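HTH-type transcriptional repressor MdtR (Bacillus subtilis, PDB 1S3J) represses the multidrug resistance operon mdtRP by binding directly to its promoter region, acting as a homodimer of the MarR family. Local coordinates at residues L75-T87 with I93-F105. Numbering follows the deposited sequence.
Sequences LEQKNLIARTHNT and IDLSLTDEGDIKF
T98 OG1 donates to N79 O at 2.7 Å and accepts from G101 N, the capping bond of helix 99-120, so one hydroxyl ties the turn after helix 65-77 to the start of the next helix. Chi1 of 59° places OG1 between the backbone N and carbonyl carbon of T98, where it reaches both N79 O and G101 N, while CG2 lies against the backbone of I81, 3.5 Å from I81 C. L80 O receives T98 N at 3.1 Å, from above the carbonyl plane, and also meets G101 CA at 3.3 Å; the absence of a side chain on G101 permits this approach. Beyond, strands 81-85 and 93-97 pair antiparallel through A82 with S96 and T84 with D94, forming the hairpin, or wing, of the winged helix-turn-helix fold of MarR proteins. On the face of R83 and L95, L95 CD2 packs on R83 CG (3.5 Å); I81 CD1 (3.9 Å from L95 CD2) and I93 CG2, against R83 CD, close in beside them. On the other, a water bridges A82 O, T84 OG1, D94 O and S96 OG. Near the tip, N86 ND2 donates almost straight (177°) to the syn lone pair of D94 OD1, amide and carboxylate planes 76° apart; a second water joins D94 OD2 to T84 OG1 and H85 O. Further out, the R83 guanidinium pairs with D73 and, weakly, with E76 OE1 at its edge, linking the wing to helix 65-77 of the predicted DNA-binding motif.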
ATOM      1  N   LEU A  75     -18.648  -9.643   8.382  1.00 37.89           N
ATOM      2  CA  LEU A  75     -19.273  -8.436   8.881  1.00 39.12           C
ATOM      3  C   LEU A  75     -20.658  -8.702   9.524  1.00 40.13           C
ATOM      4  O   LEU A  75     -20.919  -8.190  10.600  1.00 39.43           O
ATOM      5  CB  LEU A  75     -19.366  -7.388   7.752  1.00 39.07           C
ATOM      6  CG  LEU A  75     -18.011  -6.789   7.337  1.00 38.28           C
ATOM      7  CD1 LEU A  75     -18.146  -6.060   6.035  1.00 38.16           C
ATOM      8  CD2 LEU A  75     -17.435  -5.876   8.429  1.00 37.25           C
ATOM      9  N   GLU A  76     -21.510  -9.518   8.889  1.00 41.54           N
ATOM     10  CA  GLU A  76     -22.850  -9.805   9.438  1.00 42.93           C
ATOM     11  C   GLU A  76     -22.760 -10.568  10.762  1.00 43.37           C
ATOM     12  O   GLU A  76     -23.512 -10.297  11.695  1.00 42.93           O
ATOM     13  CB  GLU A  76     -23.735 -10.566   8.451  1.00 43.22           C
ATOM     14  CG  GLU A  76     -25.175 -10.733   8.958  1.00 45.47           C
ATOM     15  CD  GLU A  76     -26.190 -11.064   7.867  1.00 48.00           C
ATOM     16  OE1 GLU A  76     -25.922 -11.980   7.066  1.00 48.04           O
ATOM     17  OE2 GLU A  76     -27.270 -10.416   7.822  1.00 51.42           O
ATOM     18  N   GLN A  77     -21.806 -11.490  10.844  1.00 44.23           N
ATOM     19  CA  GLN A  77     -21.550 -12.250  12.064  1.00 45.33           C
ATOM     20  C   GLN A  77     -21.157 -11.340  13.237  1.00 45.12           C
ATOM     21  O   GLN A  77     -21.435 -11.647  14.392  1.00 45.00           O
ATOM     22  CB  GLN A  77     -20.446 -13.282  11.806  1.00 45.82           C
ATOM     23  CG  GLN A  77     -20.139 -14.213  12.979  1.00 47.81           C
ATOM     24  CD  GLN A  77     -19.002 -13.736  13.874  1.00 50.46           C
ATOM     25  OE1 GLN A  77     -19.020 -13.969  15.091  1.00 53.57           O
ATOM     26  NE2 GLN A  77     -18.017 -13.087  13.288  1.00 52.69           N
ATOM     27  N   LYS A  78     -20.504 -10.226  12.919  1.00 44.97           N
ATOM     28  CA  LYS A  78     -20.132  -9.217  13.904  1.00 44.85           C
ATOM     29  C   LYS A  78     -21.199  -8.137  14.009  1.00 43.67           C
ATOM     30  O   LYS A  78     -21.051  -7.207  14.798  1.00 43.33           O
ATOM     31  CB  LYS A  78     -18.766  -8.612  13.548  1.00 45.31           C
ATOM     32  CG  LYS A  78     -17.663  -9.654  13.537  1.00 46.63           C
ATOM     33  CD  LYS A  78     -16.268  -9.055  13.374  1.00 49.66           C
ATOM     34  CE  LYS A  78     -15.829  -9.047  11.907  1.00 50.12           C
ATOM     35  NZ  LYS A  78     -14.413  -8.626  11.740  1.00 50.50           N
ATOM     36  N   ASN A  79     -22.259  -8.280  13.201  1.00 42.60           N
ATOM     37  CA  ASN A  79     -23.469  -7.445  13.236  1.00 41.82           C
ATOM     38  C   ASN A  79     -23.177  -5.996  12.838  1.00 40.71           C
ATOM     39  O   ASN A  79     -23.723  -5.048  13.407  1.00 40.57           O
ATOM     40  CB  ASN A  79     -24.156  -7.528  14.617  1.00 42.14           C
ATOM     41  CG  ASN A  79     -25.410  -6.642  14.719  1.00 43.23           C
ATOM     42  OD1 ASN A  79     -26.292  -6.643  13.833  1.00 41.89           O
ATOM     43  ND2 ASN A  79     -25.486  -5.872  15.812  1.00 42.88           N
ATOM     44  N   LEU A  80     -22.330  -5.843  11.831  1.00 38.96           N
ATOM     45  CA  LEU A  80     -21.879  -4.538  11.381  1.00 38.04           C
ATOM     46  C   LEU A  80     -22.560  -4.155  10.090  1.00 37.32           C
ATOM     47  O   LEU A  80     -22.569  -2.987   9.710  1.00 36.85           O
ATOM     48  CB  LEU A  80     -20.374  -4.572  11.161  1.00 38.17           C
ATOM     49  CG  LEU A  80     -19.537  -5.032  12.348  1.00 37.72           C
ATOM     50  CD1 LEU A  80     -18.038  -4.976  11.983  1.00 37.42           C
ATOM     51  CD2 LEU A  80     -19.834  -4.204  13.602  1.00 37.62           C
ATOM     52  N   ILE A  81     -23.081  -5.154   9.391  1.00 36.54           N
ATOM     53  CA  ILE A  81     -23.900  -4.942   8.220  1.00 36.35           C
ATOM     54  C   ILE A  81     -25.138  -5.833   8.279  1.00 36.22           C
ATOM     55  O   ILE A  81     -25.178  -6.805   9.037  1.00 35.89           O
ATOM     56  CB  ILE A  81     -23.122  -5.270   6.936  1.00 36.20           C
ATOM     57  CG1 ILE A  81     -22.851  -6.767   6.850  1.00 35.90           C
ATOM     58  CG2 ILE A  81     -21.835  -4.440   6.855  1.00 36.39           C
ATOM     59  CD1 ILE A  81     -22.422  -7.191   5.510  1.00 37.68           C
ATOM     60  N   ALA A  82     -26.113  -5.508   7.439  1.00 36.16           N
ATOM     61  CA  ALA A  82     -27.281  -6.353   7.221  1.00 36.62           C
ATOM     62  C   ALA A  82     -27.426  -6.605   5.732  1.00 36.40           C
ATOM     63  O   ALA A  82     -27.070  -5.750   4.914  1.00 36.64           O
ATOM     64  CB  ALA A  82     -28.539  -5.685   7.783  1.00 36.38           C
ATOM     65  N   ARG A  83     -27.903  -7.792   5.389  1.00 36.63           N
ATOM     66  CA  ARG A  83     -28.296  -8.098   4.039  1.00 37.63           C
ATOM     67  C   ARG A  83     -29.804  -8.017   3.926  1.00 38.05           C
ATOM     68  O   ARG A  83     -30.512  -8.443   4.821  1.00 38.12           O
ATOM     69  CB  ARG A  83     -27.868  -9.507   3.636  1.00 38.26           C
ATOM     70  CG  ARG A  83     -26.397  -9.766   3.686  1.00 39.00           C
ATOM     71  CD  ARG A  83     -25.998 -11.028   2.991  1.00 40.51           C
ATOM     72  NE  ARG A  83     -25.074 -11.800   3.809  1.00 44.12           N
ATOM     73  CZ  ARG A  83     -23.988 -12.402   3.353  1.00 47.38           C
ATOM     74  NH1 ARG A  83     -23.665 -12.356   2.060  1.00 47.23           N
ATOM     75  NH2 ARG A  83     -23.214 -13.057   4.195  1.00 48.20           N
ATOM     76  N   THR A  84     -30.274  -7.481   2.805  1.00 38.94           N
ATOM     77  CA  THR A  84     -31.698  -7.405   2.465  1.00 39.51           C
ATOM     78  C   THR A  84     -31.887  -7.730   0.971  1.00 40.50           C
ATOM     79  O   THR A  84     -30.939  -7.670   0.177  1.00 39.49           O
ATOM     80  CB  THR A  84     -32.277  -6.006   2.817  1.00 39.87           C
ATOM     81  OG1 THR A  84     -31.437  -4.945   2.321  1.00 37.98           O
ATOM     82  CG2 THR A  84     -32.292  -5.793   4.364  1.00 39.79           C
ATOM     83  N   HIS A  85     -33.100  -8.121   0.595  1.00 41.64           N
ATOM     84  CA  HIS A  85     -33.413  -8.336  -0.808  1.00 42.71           C
ATOM     85  C   HIS A  85     -33.590  -6.990  -1.476  1.00 42.86           C
ATOM     86  O   HIS A  85     -34.119  -6.042  -0.879  1.00 42.94           O
ATOM     87  CB  HIS A  85     -34.668  -9.182  -0.974  1.00 43.57           C
ATOM     88  CG  HIS A  85     -34.561 -10.526  -0.323  1.00 47.01           C
ATOM     89  ND1 HIS A  85     -33.645 -11.473  -0.728  1.00 49.98           N
ATOM     90  CD2 HIS A  85     -35.220 -11.064   0.728  1.00 49.47           C
ATOM     91  CE1 HIS A  85     -33.762 -12.547   0.031  1.00 50.30           C
ATOM     92  NE2 HIS A  85     -34.715 -12.326   0.919  1.00 50.46           N
ATOM     93  N   ASN A  86     -33.139  -6.929  -2.721  1.00 42.46           N
ATOM     94  CA  ASN A  86     -33.248  -5.758  -3.552  1.00 42.29           C
ATOM     95  C   ASN A  86     -34.701  -5.611  -3.960  1.00 42.61           C
ATOM     96  O   ASN A  86     -35.368  -6.604  -4.221  1.00 41.72           O
ATOM     97  CB  ASN A  86     -32.361  -5.958  -4.778  1.00 42.06           C
ATOM     98  CG  ASN A  86     -32.357  -4.773  -5.715  1.00 40.84           C
ATOM     99  OD1 ASN A  86     -33.179  -4.693  -6.617  1.00 38.75           O
ATOM    100  ND2 ASN A  86     -31.392  -3.874  -5.538  1.00 37.37           N
ATOM    101  N   THR A  87     -35.192  -4.376  -4.001  1.00 43.26           N
ATOM    102  CA  THR A  87     -36.620  -4.150  -4.243  1.00 44.04           C
ATOM    103  C   THR A  87     -36.979  -4.349  -5.722  1.00 44.21           C
ATOM    104  O   THR A  87     -38.103  -4.717  -6.033  1.00 44.04           O
ATOM    105  CB  THR A  87     -37.096  -2.763  -3.722  1.00 44.09           C
ATOM    106  OG1 THR A  87     -36.331  -1.713  -4.309  1.00 44.68           O
ATOM    107  CG2 THR A  87     -36.832  -2.612  -2.223  1.00 44.74           C
ATOM    108  N   ILE A  93     -28.890  -9.279  -3.619  1.00 40.32           N
ATOM    109  CA  ILE A  93     -28.686  -8.934  -2.214  1.00 39.65           C
ATOM    110  C   ILE A  93     -28.140  -7.504  -2.115  1.00 38.62           C
ATOM    111  O   ILE A  93     -27.158  -7.179  -2.767  1.00 37.33           O
ATOM    112  CB  ILE A  93     -27.692  -9.950  -1.583  1.00 39.61           C
ATOM    113  CG1 ILE A  93     -28.175 -11.405  -1.785  1.00 41.21           C
ATOM    114  CG2 ILE A  93     -27.433  -9.635  -0.132  1.00 39.39           C
ATOM    115  CD1 ILE A  93     -29.565 -11.720  -1.262  1.00 43.32           C
ATOM    116  N   ASP A  94     -28.798  -6.647  -1.331  1.00 38.23           N
ATOM    117  CA  ASP A  94     -28.227  -5.351  -0.936  1.00 37.60           C
ATOM    118  C   ASP A  94     -27.538  -5.465   0.404  1.00 36.90           C
ATOM    119  O   ASP A  94     -28.054  -6.124   1.313  1.00 36.21           O
ATOM    120  CB  ASP A  94     -29.282  -4.275  -0.759  1.00 37.90           C
ATOM    121  CG  ASP A  94     -29.988  -3.921  -2.032  1.00 39.40           C
ATOM    122  OD1 ASP A  94     -29.419  -4.125  -3.126  1.00 41.92           O
ATOM    123  OD2 ASP A  94     -31.129  -3.410  -2.015  1.00 40.05           O
ATOM    124  N   LEU A  95     -26.403  -4.779   0.537  1.00 36.06           N
ATOM    125  CA  LEU A  95     -25.780  -4.558   1.835  1.00 36.01           C
ATOM    126  C   LEU A  95     -26.040  -3.151   2.366  1.00 35.41           C
ATOM    127  O   LEU A  95     -26.189  -2.211   1.603  1.00 35.51           O
ATOM    128  CB  LEU A  95     -24.269  -4.801   1.756  1.00 35.94           C
ATOM    129  CG  LEU A  95     -23.873  -6.190   1.266  1.00 36.72           C
ATOM    130  CD1 LEU A  95     -22.366  -6.322   1.129  1.00 36.12           C
ATOM    131  CD2 LEU A  95     -24.441  -7.250   2.202  1.00 37.31           C
ATOM    132  N   SER A  96     -26.058  -3.018   3.686  1.00 35.24           N
ATOM    133  CA  SER A  96     -26.093  -1.714   4.326  1.00 35.74           C
ATOM    134  C   SER A  96     -25.455  -1.767   5.709  1.00 35.80           C
ATOM    135  O   SER A  96     -25.248  -2.851   6.280  1.00 35.53           O
ATOM    136  CB  SER A  96     -27.538  -1.198   4.392  1.00 36.09           C
ATOM    137  OG  SER A  96     -28.376  -2.156   5.019  1.00 37.90           O
ATOM    138  N   LEU A  97     -25.113  -0.608   6.259  1.00 36.38           N
ATOM    139  CA  LEU A  97     -24.563  -0.570   7.630  1.00 36.94           C
ATOM    140  C   LEU A  97     -25.640  -0.749   8.665  1.00 37.83           C
ATOM    141  O   LEU A  97     -26.724  -0.224   8.516  1.00 37.88           O
ATOM    142  CB  LEU A  97     -23.879   0.761   7.908  1.00 36.75           C
ATOM    143  CG  LEU A  97     -22.728   1.148   6.993  1.00 36.23           C
ATOM    144  CD1 LEU A  97     -22.350   2.570   7.286  1.00 36.71           C
ATOM    145  CD2 LEU A  97     -21.549   0.209   7.212  1.00 35.63           C
ATOM    146  N   THR A  98     -25.330  -1.476   9.734  1.00 39.51           N
ATOM    147  CA  THR A  98     -26.110  -1.412  10.966  1.00 39.83           C
ATOM    148  C   THR A  98     -25.634  -0.188  11.760  1.00 40.91           C
ATOM    149  O   THR A  98     -24.656   0.478  11.364  1.00 40.37           O
ATOM    150  CB  THR A  98     -25.905  -2.672  11.805  1.00 40.18           C
ATOM    151  OG1 THR A  98     -24.516  -2.824  12.127  1.00 39.68           O
ATOM    152  CG2 THR A  98     -26.257  -3.951  11.025  1.00 40.09           C
ATOM    153  N   ASP A  99     -26.325   0.101  12.868  1.00 41.83           N
ATOM    154  CA  ASP A  99     -25.922   1.150  13.808  1.00 42.94           C
ATOM    155  C   ASP A  99     -24.517   0.830  14.301  1.00 43.19           C
ATOM    156  O   ASP A  99     -23.672   1.711  14.377  1.00 42.64           O
ATOM    157  CB  ASP A  99     -26.847   1.233  15.052  1.00 43.24           C
ATOM    158  CG  ASP A  99     -28.187   1.972  14.798  1.00 44.85           C
ATOM    159  OD1 ASP A  99     -28.404   2.528  13.697  1.00 47.37           O
ATOM    160  OD2 ASP A  99     -29.090   2.047  15.679  1.00 44.84           O
ATOM    161  N   GLU A 100     -24.288  -0.438  14.641  1.00 43.95           N
ATOM    162  CA  GLU A 100     -23.032  -0.867  15.256  1.00 44.93           C
ATOM    163  C   GLU A 100     -21.882  -0.794  14.265  1.00 45.11           C
ATOM    164  O   GLU A 100     -20.740  -0.569  14.656  1.00 45.26           O
ATOM    165  CB  GLU A 100     -23.139  -2.290  15.819  1.00 45.24           C
ATOM    166  CG  GLU A 100     -23.951  -2.395  17.099  1.00 47.24           C
ATOM    167  CD  GLU A 100     -25.387  -2.871  16.868  1.00 50.60           C
ATOM    168  OE1 GLU A 100     -25.949  -3.485  17.812  1.00 52.55           O
ATOM    169  OE2 GLU A 100     -25.959  -2.644  15.761  1.00 50.48           O
ATOM    170  N   GLY A 101     -22.201  -0.979  12.986  1.00 45.37           N
ATOM    171  CA  GLY A 101     -21.224  -0.926  11.917  1.00 45.61           C
ATOM    172  C   GLY A 101     -20.810   0.492  11.593  1.00 45.69           C
ATOM    173  O   GLY A 101     -19.651   0.732  11.297  1.00 45.23           O
ATOM    174  N   ASP A 102     -21.770   1.417  11.630  1.00 45.93           N
ATOM    175  CA  ASP A 102     -21.500   2.846  11.487  1.00 46.27           C
ATOM    176  C   ASP A 102     -20.529   3.293  12.578  1.00 45.82           C
ATOM    177  O   ASP A 102     -19.542   3.968  12.309  1.00 45.90           O
ATOM    178  CB  ASP A 102     -22.809   3.639  11.596  1.00 46.81           C
ATOM    179  CG  ASP A 102     -22.637   5.098  11.276  1.00 48.02           C
ATOM    180  OD1 ASP A 102     -22.499   5.437  10.077  1.00 50.31           O
ATOM    181  OD2 ASP A 102     -22.629   5.977  12.162  1.00 50.14           O
ATOM    182  N   ILE A 103     -20.804   2.880  13.803  1.00 45.21           N
ATOM    183  CA  ILE A 103     -19.956   3.207  14.938  1.00 45.03           C
ATOM    184  C   ILE A 103     -18.558   2.595  14.772  1.00 44.73           C
ATOM    185  O   ILE A 103     -17.570   3.213  15.117  1.00 44.39           O
ATOM    186  CB  ILE A 103     -20.618   2.719  16.242  1.00 45.05           C
ATOM    187  CG1 ILE A 103     -21.882   3.534  16.535  1.00 45.82           C
ATOM    188  CG2 ILE A 103     -19.655   2.803  17.418  1.00 44.86           C
ATOM    189  CD1 ILE A 103     -22.864   2.819  17.463  1.00 47.09           C
ATOM    190  N   LYS A 104     -18.487   1.385  14.228  1.00 44.34           N
ATOM    191  CA  LYS A 104     -17.212   0.695  14.072  1.00 43.99           C
ATOM    192  C   LYS A 104     -16.390   1.335  12.958  1.00 43.46           C
ATOM    193  O   LYS A 104     -15.169   1.470  13.099  1.00 42.37           O
ATOM    194  CB  LYS A 104     -17.407  -0.799  13.793  1.00 43.99           C
ATOM    195  CG  LYS A 104     -16.187  -1.663  14.106  1.00 45.39           C
ATOM    196  CD  LYS A 104     -15.744  -1.489  15.549  1.00 46.34           C
ATOM    197  CE  LYS A 104     -14.803  -2.554  15.975  1.00 47.29           C
ATOM    198  NZ  LYS A 104     -14.685  -2.596  17.448  1.00 48.90           N
ATOM    199  N   PHE A 105     -17.060   1.751  11.879  1.00 42.83           N
ATOM    200  CA  PHE A 105     -16.381   2.433  10.779  1.00 42.90           C
ATOM    201  C   PHE A 105     -15.812   3.772  11.245  1.00 43.71           C
ATOM    202  O   PHE A 105     -14.776   4.223  10.731  1.00 43.12           O
ATOM    203  CB  PHE A 105     -17.311   2.662   9.588  1.00 42.43           C
ATOM    204  CG  PHE A 105     -16.701   3.500   8.504  1.00 41.38           C
ATOM    205  CD1 PHE A 105     -15.688   2.983   7.698  1.00 42.24           C
ATOM    206  CD2 PHE A 105     -17.093   4.811   8.320  1.00 41.34           C
ATOM    207  CE1 PHE A 105     -15.107   3.761   6.703  1.00 42.15           C
ATOM    208  CE2 PHE A 105     -16.512   5.600   7.326  1.00 41.70           C
ATOM    209  CZ  PHE A 105     -15.531   5.076   6.515  1.00 42.19           C
TER
HETATM  210  O   HOH W   1     -28.861  -4.205   3.439  1.00 34.91           O
HETATM  211  O   HOH W   2     -32.782  -3.888  -0.011  1.00 48.99           O